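Local coordinates for isomerase/lactonizing enzyme (Agrobacterium tumefaciens, PDB 1RVK), which is of unknown function but belongs to the enolase superfamily, binds magnesium and probably abstracts a proton next to a substrate carboxylate, as its relatives do, at residues 279-284 / 304-309; 294-299 / 322-327; 10-15 / 30-35; 345-350 / 370-375. All blocks are in the same frame, centred on the assembly; numbering follows the deposited sequence.

Contact 1. Residues 279-284 / 304-309; sequences LRTGVN and MECEVH
The guanidinium of R280 lies across the start of the H309 side chain, on two parallel neighbouring strands of the enolase-type beta/alpha barrel. H309 CB sits over one guanidinium face, off towards its rim, and is 3.3 Å from R280 NH1. The same NH1 meets the edge of the imidazole, with H309 CD2 3.5 Å away. The two planes are 59° apart, so the groups do not stack. R280 CG is anti to the backbone N (chi1 -170°), and the extended chain carries the guanidinium across the neighbouring strand to H309. R280 NE bonds to the magnesium ligand E258, and NH1 makes a salt bridge with E329. This puts R280 in the second shell of the metal. H309 ND1 is hydrogen-bonded to D285, consistent with the His-Asp dyad that serves as a base in mandelate racemase relatives. The other face, with L279, T281, C306 and V308, is mostly apolar and packs on helix 289-301; T281 OG1 is hydrogen-bonded to T295 there. C306 SG rests on T281 CG2 at 3.6 Å and on L279 CD2 at 3.9 Å. Backbone bonds join L279 to E305 and E307, and T281 to E307 and H309. E307 O also takes a weak bond from R280 NH2. Water 1 lies in the guanidinium plane, 2.8 Å from R280 NH2 and 2.7 Å from V308 O.

Contact 2. Residues 294-299 / 322-327; sequences KTMHLA and TKNCRW
T322 OG1 is hydrogen-bonded to V318 O in helix 313-321, and the methyl CE of selenomethionine M296 touches it at 3.2 Å. In the beta/alpha barrel, M296 belongs to helix 289-301, one of the outer helices. T322 belongs to the loop that follows the next helix and leads to strand 328-333. The M296 and T322 side chains cross at about a right angle. T322 CG2 faces the root of the M296 chain, 3.8 Å from M296 CB, while T322 OG1 meets its tip. The bends at chi2 (-61°) and chi3 (-56°) bring CE to T322 OG1 and the loop. CE also packs on C325 CB at 3.7 Å. N324 is the centre of an inverse gamma turn, and its side chain and that of M296 run past each other head to tail. Its amide also lies against A299, one helical turn on. The backbone of N324 is hydrogen-bonded to C306 of strand 306-308, so the loop grips the strand as well as the helix. M296 is buried between them, and its SE lies 3.4 Å from C306 O.

Contact 3. Residues 10-15 / 30-35; sequences VFRTTT and AHQVEQ
The F11 ring carries Q35 on one face. Q35 CB lies 4.0 Å from the ring centroid and 25° off the normal, a CH-pi contact, and Q35 CG is 3.5 Å from F11 CZ. F11 CG lies between the backbone N and the carbonyl carbon (chi1 61°), which turns the ring across to the neighbouring strand. F11 also meets Y345 edge to face. The H31 imidazole has V33 CG2 over one face, while T15 O lies in its plane at the edge, 3.0 Å from H31 CD2. H31 NE2 is hydrogen-bonded to R17 O, and the ring stacks with H18. These side chains share one face of an antiparallel strand pair, part of the three-stranded sheet of the N-terminal capping domain. Three hydrogen-bonded pairs, F11 with Q35, T13 with V33 and T15 with H31, alternate with two non-hydrogen-bonded ones. T15 CG2 and V33 CG2 touch at 3.6 Å on the same face, and T13 OG1 bonds to D344. R12, T14, Q32 and E34 occupy the other face. The Q32 amide lies against the aliphatic part of R12, with the amide and guanidinium planes 23° apart. Water 3 lies between R12 NH1 and E34 OE2, a doubtful link with short distances and a weak R12 bond.

Contact 4. Residues 345-350 / 370-375; sequences YLKSLS and DIDFTF
K347 N donates a hydrogen bond to D370 O at 2.7 Å, nearly along the C=O axis. D372 N donates to Y345 O at 2.9 Å, but from above that carbonyl's plane. These two bonds flank L346 and I371 and make a single backbone bridge between a loop and the lead-in to helix 373-378. D370 then reaches back with its side chain. Its CG is anti to the backbone N (chi1 -161°), and OD1 uses its anti lone pair to accept from S348 OG at 2.9 Å. Water 5 serves the other end of the same residue. It accepts from D370 N, donates to S348 O and lies 2.8 Å from S350 OG. D372 is the N-cap of the helix: its OD1 accepts from F375 N at 3.0 Å, met from above the carboxylate plane. K347 crosses D372 at about a right angle, and K347 NZ makes a long salt bridge with D372 OD1 at 3.9 Å. K347 NZ lies 2.8 Å from I371 O, and water 4 accepts from it. Beside these bonds, Y345 CB packs obliquely on the F375 ring. Two acidic side chains thus have separate duties, D370 tying the loop and D372 the helix start. The lysine charge may partly offset both carboxylates.

From the N terminus, contact 3 comes first. It pairs strands 3-15 and 30-42 of the capping domain and closes a loop that holds the small strands 17-19 and 25-28. Contacts 1 and 2 follow in the barrel domain and cross along the chain. Contact 1 joins strands 278-281 and 306-308 around helix 289-301. Contact 2 starts on that helix and ends in the loop before strand 328-333. They touch through T281 with T295 and C306 with N324. Contact 4 closes last, looping round strand 358-360. Its Y345 and F375 pack against F11, T13 and R12 of contact 3, so the C-terminal part of the chain meets the capping sheet.

Contact 1. Residues 279-284 / 304-309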
loop_
_atom_site.group_PDB
_atom_site.type_symbol
_atom_site.label_atom_id
_atom_site.label_comp_id
_atom_site.label_asym_id
_atom_site.label_seq_id
_atom_site.Cartn_x
_atom_site.Cartn_y
_atom_site.Cartn_z
ATOM N N LEU A 279 0.662 13.645 -5.604
ATOM C CA LEU A 279 1.444 12.506 -6.067
ATOM C C LEU A 279 1.102 11.266 -5.248
ATOM O O LEU A 279 0.504 11.360 -4.173
ATOM C CB LEU A 279 2.939 12.811 -5.937
ATOM C CG LEU A 279 3.913 11.937 -6.736
ATOM C CD1 LEU A 279 3.666 12.137 -8.231
ATOM C CD2 LEU A 279 5.356 12.303 -6.373
ATOM N N ARG A 280 1.464 10.097 -5.763
ATOM C CA ARG A 280 1.213 8.861 -5.035
ATOM C C ARG A 280 2.433 7.965 -5.162
ATOM O O ARG A 280 3.138 7.989 -6.172
ATOM C CB ARG A 280 -0.024 8.140 -5.577
ATOM C CG ARG A 280 -0.504 6.964 -4.707
ATOM C CD ARG A 280 -2.006 6.770 -4.905
ATOM N NE ARG A 280 -2.621 5.674 -4.153
ATOM C CZ ARG A 280 -2.759 5.623 -2.829
ATOM N NH1 ARG A 280 -3.360 4.578 -2.270
ATOM N NH2 ARG A 280 -2.283 6.591 -2.058
ATOM N N THR A 281 2.697 7.203 -4.111
ATOM C CA THR A 281 3.813 6.278 -4.098
ATOM C C THR A 281 3.386 5.140 -3.191
ATOM O O THR A 281 2.266 5.131 -2.682
ATOM C CB THR A 281 5.098 6.929 -3.533
ATOM O OG1 THR A 281 6.213 6.057 -3.758
ATOM C CG2 THR A 281 4.962 7.187 -2.031
ATOM N N GLY A 282 4.278 4.180 -2.998
ATOM C CA GLY A 282 3.980 3.052 -2.140
ATOM C C GLY A 282 5.209 2.178 -2.139
ATOM O O GLY A 282 5.861 2.040 -3.172
ATOM N N VAL A 283 5.539 1.594 -0.993
ATOM C CA VAL A 283 6.722 0.745 -0.916
ATOM C C VAL A 283 6.700 -0.363 -1.963
ATOM O O VAL A 283 7.701 -0.602 -2.644
ATOM C CB VAL A 283 6.872 0.136 0.491
ATOM C CG1 VAL A 283 8.001 -0.880 0.506
ATOM C CG2 VAL A 283 7.155 1.247 1.494
ATOM N N ASN A 284 5.563 -1.037 -2.108
ATOM C CA ASN A 284 5.473 -2.109 -3.095
ATOM C C ASN A 284 5.435 -1.592 -4.525
ATOM O O ASN A 284 5.833 -2.293 -5.458
ATOM C CB ASN A 284 4.233 -2.976 -2.852
ATOM C CG ASN A 284 4.449 -3.996 -1.763
ATOM O OD1 ASN A 284 5.573 -4.201 -1.313
ATOM N ND2 ASN A 284 3.374 -4.654 -1.341
HETATM N N MSE A 304 4.299 19.640 -3.017
HETATM C CA MSE A 304 3.173 18.725 -3.176
HETATM C C MSE A 304 3.128 17.660 -2.098
HETATM O O MSE A 304 4.122 17.391 -1.436
HETATM C CB MSE A 304 3.260 18.028 -4.539
HETATM C CG MSE A 304 3.101 18.950 -5.730
HETATM SE SE MSE A 304 3.421 18.022 -7.399
HETATM C CE MSE A 304 1.760 17.034 -7.524
ATOM N N GLU A 305 1.954 17.070 -1.914
ATOM C CA GLU A 305 1.803 15.988 -0.960
ATOM C C GLU A 305 1.976 14.714 -1.777
ATOM O O GLU A 305 1.780 14.715 -2.992
ATOM C CB GLU A 305 0.416 16.013 -0.316
ATOM C CG GLU A 305 0.276 17.031 0.806
ATOM C CD GLU A 305 -1.149 17.131 1.319
ATOM O OE1 GLU A 305 -2.059 17.389 0.501
ATOM O OE2 GLU A 305 -1.358 16.953 2.538
ATOM N N CYS A 306 2.382 13.639 -1.117
ATOM C CA CYS A 306 2.558 12.361 -1.788
ATOM C C CYS A 306 1.928 11.338 -0.858
ATOM O O CYS A 306 2.484 11.016 0.190
ATOM C CB CYS A 306 4.042 12.058 -1.997
ATOM S SG CYS A 306 4.339 10.606 -3.041
ATOM N N GLU A 307 0.755 10.849 -1.240
ATOM C CA GLU A 307 0.023 9.887 -0.427
ATOM C C GLU A 307 0.551 8.472 -0.639
ATOM O O GLU A 307 0.696 8.007 -1.769
ATOM C CB GLU A 307 -1.467 9.984 -0.749
ATOM C CG GLU A 307 -2.056 11.384 -0.486
ATOM C CD GLU A 307 -1.962 11.811 0.975
ATOM O OE1 GLU A 307 -2.199 10.961 1.856
ATOM O OE2 GLU A 307 -1.671 12.998 1.247
ATOM N N VAL A 308 0.838 7.795 0.468
ATOM C CA VAL A 308 1.412 6.454 0.432
ATOM C C VAL A 308 0.384 5.341 0.350
ATOM O O VAL A 308 -0.474 5.205 1.221
ATOM C CB VAL A 308 2.319 6.222 1.659
ATOM C CG1 VAL A 308 2.996 4.861 1.557
ATOM C CG2 VAL A 308 3.366 7.335 1.747
ATOM N N HIS A 309 0.487 4.550 -0.714
ATOM C CA HIS A 309 -0.421 3.436 -0.951
ATOM C C HIS A 309 -0.060 2.190 -0.164
ATOM O O HIS A 309 1.085 1.735 -0.201
ATOM C CB HIS A 309 -0.436 3.061 -2.435
ATOM C CG HIS A 309 -1.069 1.730 -2.712
ATOM N ND1 HIS A 309 -0.400 0.704 -3.343
ATOM C CD2 HIS A 309 -2.302 1.250 -2.418
ATOM C CE1 HIS A 309 -1.192 -0.351 -3.425
ATOM N NE2 HIS A 309 -2.352 -0.047 -2.871
HETATM O O HOH W 1 -2.790 6.512 0.687
HETATM O O HOH W 2 2.724 -0.361 -0.842
#

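Contact 2. Residues 294-299 / 322-327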
loop_
_atom_site.group_PDB
_atom_site.type_symbol
_atom_site.label_atom_id
_atom_site.label_comp_id
_atom_site.label_asym_id
_atom_site.label_seq_id
_atom_site.Cartn_x
_atom_site.Cartn_y
_atom_site.Cartn_z
ATOM N N LYS A 294 12.501 8.657 -1.620
ATOM C CA LYS A 294 12.908 9.553 -2.697
ATOM C C LYS A 294 11.689 10.220 -3.325
ATOM O O LYS A 294 11.724 11.409 -3.642
ATOM C CB LYS A 294 13.695 8.793 -3.770
ATOM C CG LYS A 294 15.046 8.299 -3.285
ATOM C CD LYS A 294 15.790 7.571 -4.379
ATOM C CE LYS A 294 17.154 7.105 -3.878
ATOM N NZ LYS A 294 17.854 6.307 -4.910
ATOM N N THR A 295 10.609 9.464 -3.506
ATOM C CA THR A 295 9.397 10.029 -4.090
ATOM C C THR A 295 8.762 11.056 -3.145
ATOM O O THR A 295 8.173 12.036 -3.598
ATOM C CB THR A 295 8.349 8.932 -4.419
ATOM O OG1 THR A 295 7.883 8.325 -3.208
ATOM C CG2 THR A 295 8.961 7.862 -5.309
HETATM N N MSE A 296 8.880 10.836 -1.837
HETATM C CA MSE A 296 8.317 11.776 -0.866
HETATM C C MSE A 296 9.070 13.102 -0.936
HETATM O O MSE A 296 8.470 14.175 -0.899
HETATM C CB MSE A 296 8.423 11.225 0.564
HETATM C CG MSE A 296 7.624 9.961 0.849
HETATM SE SE MSE A 296 5.716 10.183 0.620
HETATM C CE MSE A 296 5.424 11.674 1.825
ATOM N N HIS A 297 10.393 13.019 -1.038
ATOM C CA HIS A 297 11.231 14.213 -1.110
ATOM C C HIS A 297 11.007 14.954 -2.425
ATOM O O HIS A 297 10.987 16.184 -2.464
ATOM C CB HIS A 297 12.699 13.809 -0.959
ATOM C CG HIS A 297 13.000 13.159 0.355
ATOM N ND1 HIS A 297 14.138 12.414 0.577
ATOM C CD2 HIS A 297 12.309 13.150 1.520
ATOM C CE1 HIS A 297 14.134 11.974 1.824
ATOM N NE2 HIS A 297 13.036 12.407 2.417
ATOM N N LEU A 298 10.847 14.191 -3.500
ATOM C CA LEU A 298 10.587 14.758 -4.818
ATOM C C LEU A 298 9.327 15.624 -4.740
ATOM O O LEU A 298 9.324 16.787 -5.147
ATOM C CB LEU A 298 10.383 13.628 -5.829
ATOM C CG LEU A 298 9.711 13.971 -7.163
ATOM C CD1 LEU A 298 10.603 14.901 -7.985
ATOM C CD2 LEU A 298 9.433 12.684 -7.926
ATOM N N ALA A 299 8.251 15.047 -4.211
ATOM C CA ALA A 299 6.993 15.770 -4.090
ATOM C C ALA A 299 7.145 17.012 -3.222
ATOM O O ALA A 299 6.678 18.098 -3.582
ATOM C CB ALA A 299 5.916 14.853 -3.506
ATOM N N THR A 322 7.962 11.306 7.205
ATOM C CA THR A 322 7.761 12.458 6.334
ATOM C C THR A 322 6.595 13.354 6.741
ATOM O O THR A 322 5.705 12.942 7.488
ATOM C CB THR A 322 7.562 12.002 4.875
ATOM O OG1 THR A 322 6.440 11.114 4.800
ATOM C CG2 THR A 322 8.802 11.273 4.378
ATOM N N LYS A 323 6.607 14.585 6.239
ATOM C CA LYS A 323 5.569 15.560 6.559
ATOM C C LYS A 323 4.490 15.722 5.495
ATOM O O LYS A 323 3.313 15.887 5.825
ATOM C CB LYS A 323 6.211 16.929 6.817
ATOM C CG LYS A 323 5.222 18.087 6.931
ATOM C CD LYS A 323 5.959 19.411 7.109
ATOM C CE LYS A 323 5.005 20.598 7.170
ATOM N NZ LYS A 323 4.321 20.834 5.866
ATOM N N ASN A 324 4.889 15.672 4.226
ATOM C CA ASN A 324 3.952 15.885 3.128
ATOM C C ASN A 324 3.099 14.707 2.687
ATOM O O ASN A 324 3.090 14.330 1.516
ATOM C CB ASN A 324 4.687 16.474 1.917
ATOM C CG ASN A 324 5.749 15.547 1.359
ATOM O OD1 ASN A 324 5.886 15.418 0.139
ATOM N ND2 ASN A 324 6.519 14.912 2.238
ATOM N N CYS A 325 2.371 14.143 3.640
ATOM C CA CYS A 325 1.475 13.020 3.396
ATOM C C CYS A 325 0.376 13.176 4.438
ATOM O O CYS A 325 0.650 13.162 5.635
ATOM C CB CYS A 325 2.212 11.692 3.594
ATOM S SG CYS A 325 1.173 10.237 3.384
ATOM N N ARG A 326 -0.862 13.335 3.989
ATOM C CA ARG A 326 -1.965 13.529 4.916
ATOM C C ARG A 326 -2.360 12.288 5.712
ATOM O O ARG A 326 -2.730 12.396 6.885
ATOM C CB ARG A 326 -3.189 14.068 4.160
ATOM C CG ARG A 326 -4.343 14.497 5.052
ATOM C CD ARG A 326 -5.568 14.897 4.223
ATOM N NE ARG A 326 -5.405 16.173 3.529
ATOM C CZ ARG A 326 -5.579 17.361 4.099
ATOM N NH1 ARG A 326 -5.410 18.471 3.394
ATOM N NH2 ARG A 326 -5.933 17.439 5.375
ATOM N N TRP A 327 -2.255 11.111 5.103
ATOM C CA TRP A 327 -2.679 9.891 5.785
ATOM C C TRP A 327 -1.830 8.643 5.665
ATOM O O TRP A 327 -0.898 8.552 4.870
ATOM C CB TRP A 327 -4.048 9.431 5.280
ATOM C CG TRP A 327 -5.058 10.458 4.931
ATOM C CD1 TRP A 327 -5.198 11.105 3.734
ATOM C CD2 TRP A 327 -6.169 10.847 5.733
ATOM N NE1 TRP A 327 -6.346 11.865 3.739
ATOM C CE2 TRP A 327 -6.960 11.725 4.957
ATOM C CE3 TRP A 327 -6.582 10.534 7.035
ATOM C CZ2 TRP A 327 -8.143 12.293 5.444
ATOM C CZ3 TRP A 327 -7.756 11.097 7.517
ATOM C CH2 TRP A 327 -8.523 11.967 6.723
#

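Contact 3. Residues 10-15 / 30-35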
loop_
_atom_site.group_PDB
_atom_site.type_symbol
_atom_site.label_atom_id
_atom_site.label_comp_id
_atom_site.label_asym_id
_atom_site.label_seq_id
_atom_site.Cartn_x
_atom_site.Cartn_y
_atom_site.Cartn_z
ATOM N N VAL A 10 8.389 -20.185 3.629
ATOM C CA VAL A 10 6.997 -20.117 3.217
ATOM C C VAL A 10 6.156 -20.852 4.249
ATOM O O VAL A 10 6.497 -21.960 4.671
ATOM C CB VAL A 10 6.793 -20.763 1.829
ATOM C CG1 VAL A 10 5.348 -20.593 1.376
ATOM C CG2 VAL A 10 7.738 -20.125 0.819
ATOM N N PHE A 11 5.063 -20.224 4.665
ATOM C CA PHE A 11 4.179 -20.820 5.655
ATOM C C PHE A 11 2.731 -20.527 5.290
ATOM O O PHE A 11 2.462 -19.735 4.385
ATOM C CB PHE A 11 4.479 -20.252 7.043
ATOM C CG PHE A 11 4.282 -18.766 7.146
ATOM C CD1 PHE A 11 5.250 -17.887 6.670
ATOM C CD2 PHE A 11 3.116 -18.246 7.704
ATOM C CE1 PHE A 11 5.060 -16.505 6.749
ATOM C CE2 PHE A 11 2.915 -16.869 7.788
ATOM C CZ PHE A 11 3.891 -15.996 7.309
ATOM N N ARG A 12 1.804 -21.165 6.000
ATOM C CA ARG A 12 0.380 -20.973 5.742
ATOM C C ARG A 12 -0.267 -20.064 6.785
ATOM O O ARG A 12 -0.124 -20.284 7.986
ATOM C CB ARG A 12 -0.350 -22.321 5.757
ATOM C CG ARG A 12 0.372 -23.454 5.043
ATOM C CD ARG A 12 -0.180 -24.810 5.488
ATOM N NE ARG A 12 0.725 -25.912 5.162
ATOM C CZ ARG A 12 0.985 -26.328 3.926
ATOM N NH1 ARG A 12 0.409 -25.735 2.889
ATOM N NH2 ARG A 12 1.829 -27.333 3.724
ATOM N N THR A 13 -0.975 -19.041 6.317
ATOM C CA THR A 13 -1.681 -18.128 7.203
ATOM C C THR A 13 -3.176 -18.371 6.978
ATOM O O THR A 13 -3.608 -18.624 5.853
ATOM C CB THR A 13 -1.341 -16.647 6.893
ATOM O OG1 THR A 13 -2.058 -15.794 7.794
ATOM C CG2 THR A 13 -1.722 -16.288 5.464
ATOM N N THR A 14 -3.957 -18.319 8.050
ATOM C CA THR A 14 -5.397 -18.534 7.958
ATOM C C THR A 14 -6.075 -17.180 7.830
ATOM O O THR A 14 -5.922 -16.320 8.693
ATOM C CB THR A 14 -5.924 -19.256 9.202
ATOM O OG1 THR A 14 -5.279 -20.530 9.311
ATOM C CG2 THR A 14 -7.428 -19.453 9.109
ATOM N N THR A 15 -6.836 -17.000 6.758
ATOM C CA THR A 15 -7.495 -15.726 6.514
ATOM C C THR A 15 -8.802 -15.885 5.746
ATOM O O THR A 15 -9.067 -16.935 5.157
ATOM C CB THR A 15 -6.551 -14.806 5.706
ATOM O OG1 THR A 15 -7.215 -13.578 5.389
ATOM C CG2 THR A 15 -6.126 -15.491 4.424
ATOM N N ALA A 30 -13.014 -18.943 5.286
ATOM C CA ALA A 30 -11.716 -18.977 5.937
ATOM C C ALA A 30 -10.929 -20.057 5.199
ATOM O O ALA A 30 -11.452 -21.141 4.917
ATOM C CB ALA A 30 -11.866 -19.339 7.415
ATOM N N HIS A 31 -9.689 -19.749 4.841
ATOM C CA HIS A 31 -8.847 -20.712 4.146
ATOM C C HIS A 31 -7.386 -20.415 4.433
ATOM O O HIS A 31 -7.054 -19.367 4.986
ATOM C CB HIS A 31 -9.106 -20.687 2.629
ATOM C CG HIS A 31 -8.749 -19.393 1.960
ATOM N ND1 HIS A 31 -8.387 -19.325 0.631
ATOM C CD2 HIS A 31 -8.734 -18.119 2.419
ATOM C CE1 HIS A 31 -8.164 -18.065 0.299
ATOM N NE2 HIS A 31 -8.367 -17.313 1.366
ATOM N N GLN A 32 -6.512 -21.347 4.076
ATOM C CA GLN A 32 -5.092 -21.147 4.312
ATOM C C GLN A 32 -4.406 -20.654 3.051
ATOM O O GLN A 32 -4.555 -21.233 1.975
ATOM C CB GLN A 32 -4.450 -22.437 4.821
ATOM C CG GLN A 32 -4.903 -22.795 6.233
ATOM C CD GLN A 32 -4.061 -23.879 6.872
ATOM O OE1 GLN A 32 -4.267 -24.233 8.033
ATOM N NE2 GLN A 32 -3.108 -24.414 6.118
ATOM N N VAL A 33 -3.667 -19.562 3.198
ATOM C CA VAL A 33 -2.953 -18.944 2.089
ATOM C C VAL A 33 -1.452 -18.981 2.347
ATOM O O VAL A 33 -1.002 -18.727 3.460
ATOM C CB VAL A 33 -3.396 -17.476 1.917
ATOM C CG1 VAL A 33 -2.593 -16.807 0.810
ATOM C CG2 VAL A 33 -4.888 -17.422 1.604
ATOM N N GLU A 34 -0.679 -19.304 1.318
ATOM C CA GLU A 34 0.768 -19.351 1.464
ATOM C C GLU A 34 1.358 -17.945 1.512
ATOM O O GLU A 34 1.077 -17.108 0.652
ATOM C CB GLU A 34 1.396 -20.131 0.311
ATOM C CG GLU A 34 1.243 -21.638 0.424
ATOM C CD GLU A 34 1.955 -22.373 -0.696
ATOM O OE1 GLU A 34 2.969 -21.848 -1.201
ATOM O OE2 GLU A 34 1.512 -23.482 -1.063
ATOM N N GLN A 35 2.174 -17.695 2.529
ATOM C CA GLN A 35 2.828 -16.406 2.709
ATOM C C GLN A 35 4.325 -16.670 2.825
ATOM O O GLN A 35 4.732 -17.708 3.334
ATOM C CB GLN A 35 2.321 -15.729 3.986
ATOM C CG GLN A 35 2.998 -14.401 4.303
ATOM C CD GLN A 35 2.674 -13.314 3.292
ATOM O OE1 GLN A 35 3.265 -12.236 3.316
ATOM N NE2 GLN A 35 1.724 -13.590 2.405
HETATM O O HOH W 3 0.028 -24.846 0.445
#

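Contact 4. Residues 345-350 / 370-375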
loop_
_atom_site.group_PDB
_atom_site.type_symbol
_atom_site.label_atom_id
_atom_site.label_comp_id
_atom_site.label_asym_id
_atom_site.label_seq_id
_atom_site.Cartn_x
_atom_site.Cartn_y
_atom_site.Cartn_z
ATOM N N TYR A 345 0.204 -14.649 12.166
ATOM C CA TYR A 345 1.658 -14.768 12.249
ATOM C C TYR A 345 2.343 -13.569 12.910
ATOM O O TYR A 345 3.572 -13.492 12.961
ATOM C CB TYR A 345 2.250 -15.034 10.853
ATOM C CG TYR A 345 1.955 -13.975 9.810
ATOM C CD1 TYR A 345 2.787 -12.868 9.658
ATOM C CD2 TYR A 345 0.844 -14.084 8.972
ATOM C CE1 TYR A 345 2.524 -11.891 8.697
ATOM C CE2 TYR A 345 0.568 -13.112 8.005
ATOM C CZ TYR A 345 1.413 -12.020 7.874
ATOM O OH TYR A 345 1.149 -11.058 6.922
ATOM N N LEU A 346 1.537 -12.648 13.427
ATOM C CA LEU A 346 2.033 -11.455 14.109
ATOM C C LEU A 346 1.410 -11.428 15.507
ATOM O O LEU A 346 0.200 -11.580 15.647
ATOM C CB LEU A 346 1.632 -10.199 13.323
ATOM C CG LEU A 346 2.715 -9.454 12.532
ATOM C CD1 LEU A 346 3.698 -10.420 11.906
ATOM C CD2 LEU A 346 2.049 -8.581 11.474
ATOM N N LYS A 347 2.231 -11.237 16.532
ATOM C CA LYS A 347 1.735 -11.221 17.909
ATOM C C LYS A 347 0.953 -9.962 18.275
ATOM O O LYS A 347 0.089 -9.997 19.151
ATOM C CB LYS A 347 2.898 -11.390 18.894
ATOM C CG LYS A 347 3.671 -12.695 18.757
ATOM C CD LYS A 347 4.694 -12.824 19.882
ATOM C CE LYS A 347 5.472 -14.123 19.804
ATOM N NZ LYS A 347 6.309 -14.186 18.582
ATOM N N SER A 348 1.265 -8.853 17.609
ATOM C CA SER A 348 0.600 -7.576 17.870
ATOM C C SER A 348 0.418 -6.851 16.546
ATOM O O SER A 348 1.051 -7.207 15.554
ATOM C CB SER A 348 1.456 -6.705 18.796
ATOM O OG SER A 348 1.761 -7.373 20.008
ATOM N N LEU A 349 -0.436 -5.832 16.538
ATOM C CA LEU A 349 -0.679 -5.058 15.325
ATOM C C LEU A 349 0.472 -4.105 15.048
ATOM O O LEU A 349 1.070 -3.547 15.967
ATOM C CB LEU A 349 -1.961 -4.227 15.448
ATOM C CG LEU A 349 -3.319 -4.930 15.490
ATOM C CD1 LEU A 349 -3.558 -5.646 14.176
ATOM C CD2 LEU A 349 -3.369 -5.901 16.658
ATOM N N SER A 350 0.780 -3.920 13.773
ATOM C CA SER A 350 1.838 -3.003 13.388
ATOM C C SER A 350 1.258 -1.598 13.325
ATOM O O SER A 350 1.996 -0.615 13.393
ATOM C CB SER A 350 2.403 -3.366 12.011
ATOM O OG SER A 350 3.066 -4.616 12.034
ATOM N N ASP A 370 5.897 -7.523 15.033
ATOM C CA ASP A 370 5.998 -8.458 16.158
ATOM C C ASP A 370 5.764 -9.870 15.625
ATOM O O ASP A 370 4.681 -10.438 15.773
ATOM C CB ASP A 370 4.938 -8.092 17.203
ATOM C CG ASP A 370 5.238 -8.662 18.579
ATOM O OD1 ASP A 370 4.434 -8.416 19.503
ATOM O OD2 ASP A 370 6.271 -9.347 18.738
ATOM N N ILE A 371 6.801 -10.430 15.011
ATOM C CA ILE A 371 6.724 -11.742 14.384
ATOM C C ILE A 371 6.612 -12.952 15.307
ATOM O O ILE A 371 7.396 -13.116 16.241
ATOM C CB ILE A 371 7.932 -11.943 13.447
ATOM C CG1 ILE A 371 8.027 -10.751 12.488
ATOM C CG2 ILE A 371 7.782 -13.241 12.666
ATOM C CD1 ILE A 371 9.268 -10.741 11.628
ATOM N N ASP A 372 5.622 -13.796 15.031
ATOM C CA ASP A 372 5.415 -15.013 15.809
ATOM C C ASP A 372 6.178 -16.104 15.065
ATOM O O ASP A 372 5.601 -16.834 14.258
ATOM C CB ASP A 372 3.926 -15.369 15.868
ATOM C CG ASP A 372 3.622 -16.465 16.886
ATOM O OD1 ASP A 372 4.514 -17.294 17.166
ATOM O OD2 ASP A 372 2.481 -16.505 17.396
ATOM N N PHE A 373 7.477 -16.202 15.327
ATOM C CA PHE A 373 8.313 -17.195 14.657
ATOM C C PHE A 373 7.873 -18.629 14.929
ATOM O O PHE A 373 8.029 -19.506 14.076
ATOM C CB PHE A 373 9.778 -17.015 15.061
ATOM C CG PHE A 373 10.363 -15.700 14.632
ATOM C CD1 PHE A 373 10.342 -14.601 15.485
ATOM C CD2 PHE A 373 10.907 -15.550 13.360
ATOM C CE1 PHE A 373 10.853 -13.371 15.080
ATOM C CE2 PHE A 373 11.421 -14.324 12.943
ATOM C CZ PHE A 373 11.393 -13.232 13.806
ATOM N N THR A 374 7.322 -18.865 16.115
ATOM C CA THR A 374 6.857 -20.200 16.475
ATOM C C THR A 374 5.691 -20.618 15.585
ATOM O O THR A 374 5.635 -21.756 15.123
ATOM C CB THR A 374 6.414 -20.256 17.949
ATOM O OG1 THR A 374 7.534 -19.953 18.789
ATOM C CG2 THR A 374 5.884 -21.637 18.294
ATOM N N PHE A 375 4.764 -19.696 15.342
ATOM C CA PHE A 375 3.617 -19.993 14.491
ATOM C C PHE A 375 4.086 -20.314 13.075
ATOM O O PHE A 375 3.616 -21.267 12.449
ATOM C CB PHE A 375 2.646 -18.806 14.461
ATOM C CG PHE A 375 1.520 -18.968 13.475
ATOM C CD1 PHE A 375 1.697 -18.647 12.133
ATOM C CD2 PHE A 375 0.291 -19.480 13.882
ATOM C CE1 PHE A 375 0.669 -18.837 11.209
ATOM C CE2 PHE A 375 -0.743 -19.674 12.965
ATOM C CZ PHE A 375 -0.555 -19.352 11.626
HETATM O O HOH W 4 8.205 -16.329 18.568
HETATM O O HOH W 5 3.424 -6.229 14.282
#